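Local coordinates for trwC protein (Escherichia coli, PDB 1OMH) that acts as a conjugative relaxase, recognising and processing the origin-of-transfer DNA of its plasmid through its N-terminal relaxase domain, at residues Lys92-Gln97 and Phe219-Ile224. Residues are numbered along the deposited sequence; the frame is centred on the assembly and turned at random.
Sequences KSVSLQ and FDLAHI. With nucleotides of chain A.
With chi1 at 64°, the hydroxyl of Ser93 sits between its own backbone N and carbonyl carbon and faces the strand 219-221, while Asp220, chi1 -94°, brings its carboxylate to the N-terminal end of helix 92-97, up to the amide of Ser93. Ser93 OG gives its proton to Asp220 OD1 at 2.6 Å, on the lone pair anti to the other oxygen, and accepts from Leu221 N, also 2.6 Å away, in a nearly straight bond. The same OD1 takes Ser93 N at 3.0 Å, almost in line with its C-O bond, so one carboxylate oxygen is gripped by the amide and the hydroxyl of a single residue. A water accepts from Lys92 N at 2.8 Å and reaches Asp220 OD2 and OP1 of DT23 of chain A; it has too few protons to serve every acceptor near it, so neither donation can be taken as fixed.

Around this polar centre the packing is apolar. Ile224 CD1 rests against Ser93 CB, and Val94 CG2 reaches both Leu221 CG and the Phe219 ring, which also packs on helix 189-206. A turn later Leu221 CD1 lies 3.5 Å from Gln97 CB, the two side chains crossing at about a right angle. His223 NE2 donates to Gln97 OE1 at 2.7 Å, the oxygen near the ring plane but the donor well above the amide plane; Gln97 NE2 goes to Phe292 O.

Lys92 bends away to the DNA, its NZ 2.9 Å from OP1 of DC24 of chain A and also held by Gln159 and Pro158. Its side chain lies about 8 Å from that of His161, which with His150 and His163 forms the zinc-binding histidine triad, empty here, of an HUH relaxase.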
loop_
_atom_site.group_PDB
_atom_site.type_symbol
_atom_site.label_atom_id
_atom_site.label_comp_id
_atom_site.label_asym_id
_atom_site.label_seq_id
_atom_site.Cartn_x
_atom_site.Cartn_y
_atom_site.Cartn_z
ATOM N N LYS B 92 6.496 -3.407 12.102
ATOM C CA LYS B 92 6.926 -4.807 12.171
ATOM C C LYS B 92 6.327 -5.575 13.351
ATOM O O LYS B 92 5.894 -6.712 13.189
ATOM C CB LYS B 92 8.461 -4.893 12.223
ATOM C CG LYS B 92 9.008 -6.324 12.196
ATOM C CD LYS B 92 8.671 -7.048 10.885
ATOM C CE LYS B 92 9.318 -6.359 9.677
ATOM N NZ LYS B 92 9.127 -7.129 8.418
ATOM N N SER B 93 6.317 -4.967 14.536
ATOM C CA SER B 93 5.753 -5.634 15.714
ATOM C C SER B 93 4.310 -6.041 15.461
ATOM O O SER B 93 3.857 -7.089 15.926
ATOM C CB SER B 93 5.802 -4.718 16.936
ATOM O OG SER B 93 4.993 -3.572 16.745
ATOM N N VAL B 94 3.587 -5.204 14.728
ATOM C CA VAL B 94 2.196 -5.486 14.421
ATOM C C VAL B 94 2.110 -6.692 13.489
ATOM O O VAL B 94 1.279 -7.585 13.696
ATOM C CB VAL B 94 1.517 -4.244 13.796
ATOM C CG1 VAL B 94 0.085 -4.571 13.367
ATOM C CG2 VAL B 94 1.508 -3.111 14.821
ATOM N N SER B 95 2.969 -6.734 12.472
ATOM C CA SER B 95 2.970 -7.874 11.554
ATOM C C SER B 95 3.297 -9.150 12.335
ATOM O O SER B 95 2.708 -10.208 12.088
ATOM C CB SER B 95 4.003 -7.680 10.433
ATOM O OG SER B 95 3.642 -6.602 9.574
ATOM N N LEU B 96 4.227 -9.046 13.284
ATOM C CA LEU B 96 4.633 -10.199 14.093
ATOM C C LEU B 96 3.504 -10.746 14.961
ATOM O O LEU B 96 3.268 -11.958 15.012
ATOM C CB LEU B 96 5.812 -9.822 14.991
ATOM C CG LEU B 96 7.242 -10.053 14.490
ATOM C CD1 LEU B 96 7.345 -9.861 12.989
ATOM C CD2 LEU B 96 8.174 -9.124 15.243
ATOM N N GLN B 97 2.809 -9.847 15.647
ATOM C CA GLN B 97 1.715 -10.244 16.520
ATOM C C GLN B 97 0.592 -10.875 15.709
ATOM O O GLN B 97 -0.016 -11.857 16.128
ATOM C CB GLN B 97 1.176 -9.030 17.291
ATOM C CG GLN B 97 0.266 -9.381 18.469
ATOM C CD GLN B 97 1.029 -9.991 19.633
ATOM O OE1 GLN B 97 2.108 -9.523 19.988
ATOM N NE2 GLN B 97 0.463 -11.028 20.243
ATOM N N PHE B 219 4.924 3.894 15.538
ATOM C CA PHE B 219 4.806 3.130 16.770
ATOM C C PHE B 219 4.956 1.634 16.524
ATOM O O PHE B 219 4.878 1.161 15.392
ATOM C CB PHE B 219 3.444 3.364 17.431
ATOM C CG PHE B 219 2.293 2.756 16.681
ATOM C CD1 PHE B 219 1.604 3.494 15.728
ATOM C CD2 PHE B 219 1.909 1.437 16.916
ATOM C CE1 PHE B 219 0.552 2.937 15.014
ATOM C CE2 PHE B 219 0.854 0.864 16.204
ATOM C CZ PHE B 219 0.170 1.618 15.249
ATOM N N ASP B 220 5.174 0.904 17.610
ATOM C CA ASP B 220 5.297 -0.548 17.589
ATOM C C ASP B 220 4.649 -1.015 18.885
ATOM O O ASP B 220 4.443 -0.216 19.800
ATOM C CB ASP B 220 6.768 -0.973 17.558
ATOM C CG ASP B 220 7.277 -1.211 16.149
ATOM O OD1 ASP B 220 6.779 -2.146 15.484
ATOM O OD2 ASP B 220 8.172 -0.460 15.711
ATOM N N LEU B 221 4.307 -2.294 18.957
ATOM C CA LEU B 221 3.710 -2.834 20.165
ATOM C C LEU B 221 4.781 -2.775 21.253
ATOM O O LEU B 221 5.901 -3.240 21.055
ATOM C CB LEU B 221 3.253 -4.270 19.923
ATOM C CG LEU B 221 2.258 -4.410 18.766
ATOM C CD1 LEU B 221 1.848 -5.868 18.616
ATOM C CD2 LEU B 221 1.039 -3.539 19.029
ATOM N N ALA B 222 4.428 -2.205 22.402
ATOM C CA ALA B 222 5.363 -2.039 23.516
ATOM C C ALA B 222 6.075 -3.290 24.047
ATOM O O ALA B 222 7.165 -3.184 24.605
ATOM C CB ALA B 222 4.659 -1.325 24.672
ATOM N N HIS B 223 5.487 -4.467 23.877
ATOM C CA HIS B 223 6.122 -5.676 24.400
ATOM C C HIS B 223 7.147 -6.337 23.475
ATOM O O HIS B 223 7.688 -7.395 23.802
ATOM C CB HIS B 223 5.060 -6.701 24.806
ATOM C CG HIS B 223 4.134 -7.089 23.694
ATOM N ND1 HIS B 223 3.218 -6.217 23.150
ATOM C CD2 HIS B 223 3.978 -8.264 23.039
ATOM C CE1 HIS B 223 2.530 -6.842 22.207
ATOM N NE2 HIS B 223 2.972 -8.082 22.121
ATOM N N ILE B 224 7.417 -5.721 22.326
ATOM C CA ILE B 224 8.391 -6.268 21.387
ATOM C C ILE B 224 9.464 -5.204 21.178
ATOM O O ILE B 224 9.165 -4.104 20.712
ATOM C CB ILE B 224 7.715 -6.633 20.044
ATOM C CG1 ILE B 224 6.602 -7.657 20.293
ATOM C CG2 ILE B 224 8.740 -7.202 19.073
ATOM C CD1 ILE B 224 5.834 -8.061 19.053
ATOM P P DT A 23 11.489 0.411 11.135
ATOM O OP1 DT A 23 10.759 -0.030 12.349
ATOM O OP2 DT A 23 12.928 0.754 11.227
ATOM O "O5'" DT A 23 11.261 -0.655 9.962
ATOM C "C5'" DT A 23 11.564 -2.068 10.134
ATOM C "C4'" DT A 23 10.506 -2.906 9.445
ATOM O "O4'" DT A 23 9.230 -2.411 9.866
ATOM C "C3'" DT A 23 10.487 -2.954 7.905
ATOM O "O3'" DT A 23 10.540 -4.362 7.624
ATOM C "C2'" DT A 23 9.007 -2.922 7.562
ATOM C "C1'" DT A 23 8.300 -2.450 8.818
ATOM N N1 DT A 23 7.507 -1.208 8.852
ATOM C C2 DT A 23 6.524 -1.008 7.915
ATOM O O2 DT A 23 6.367 -1.735 6.951
ATOM N N3 DT A 23 5.720 0.080 8.158
ATOM C C4 DT A 23 5.821 0.976 9.209
ATOM O O4 DT A 23 4.998 1.882 9.318
ATOM C C5 DT A 23 6.928 0.742 10.113
ATOM C C7 DT A 23 7.149 1.669 11.267
ATOM C C6 DT A 23 7.711 -0.311 9.880
ATOM P P DC A 24 11.379 -4.974 6.396
ATOM O OP1 DC A 24 10.734 -6.301 6.214
ATOM O OP2 DC A 24 12.825 -4.894 6.728
ATOM O "O5'" DC A 24 11.095 -4.059 5.121
ATOM C "C5'" DC A 24 9.909 -4.182 4.318
ATOM C "C4'" DC A 24 9.904 -3.078 3.286
ATOM O "O4'" DC A 24 10.204 -1.844 3.970
ATOM C "C3'" DC A 24 10.966 -3.231 2.189
ATOM O "O3'" DC A 24 10.179 -3.415 0.992
ATOM C "C2'" DC A 24 11.430 -1.804 1.938
ATOM C "C1'" DC A 24 10.996 -1.012 3.151
ATOM N N1 DC A 24 11.995 -0.315 3.974
ATOM C C2 DC A 24 12.530 0.878 3.481
ATOM O O2 DC A 24 12.225 1.233 2.340
ATOM N N3 DC A 24 13.356 1.609 4.262
ATOM C C4 DC A 24 13.662 1.180 5.488
ATOM N N4 DC A 24 14.455 1.947 6.239
ATOM C C5 DC A 24 13.165 -0.055 6.001
ATOM C C6 DC A 24 12.352 -0.770 5.213
HETATM O O HOH W 1 8.407 -1.499 12.940
#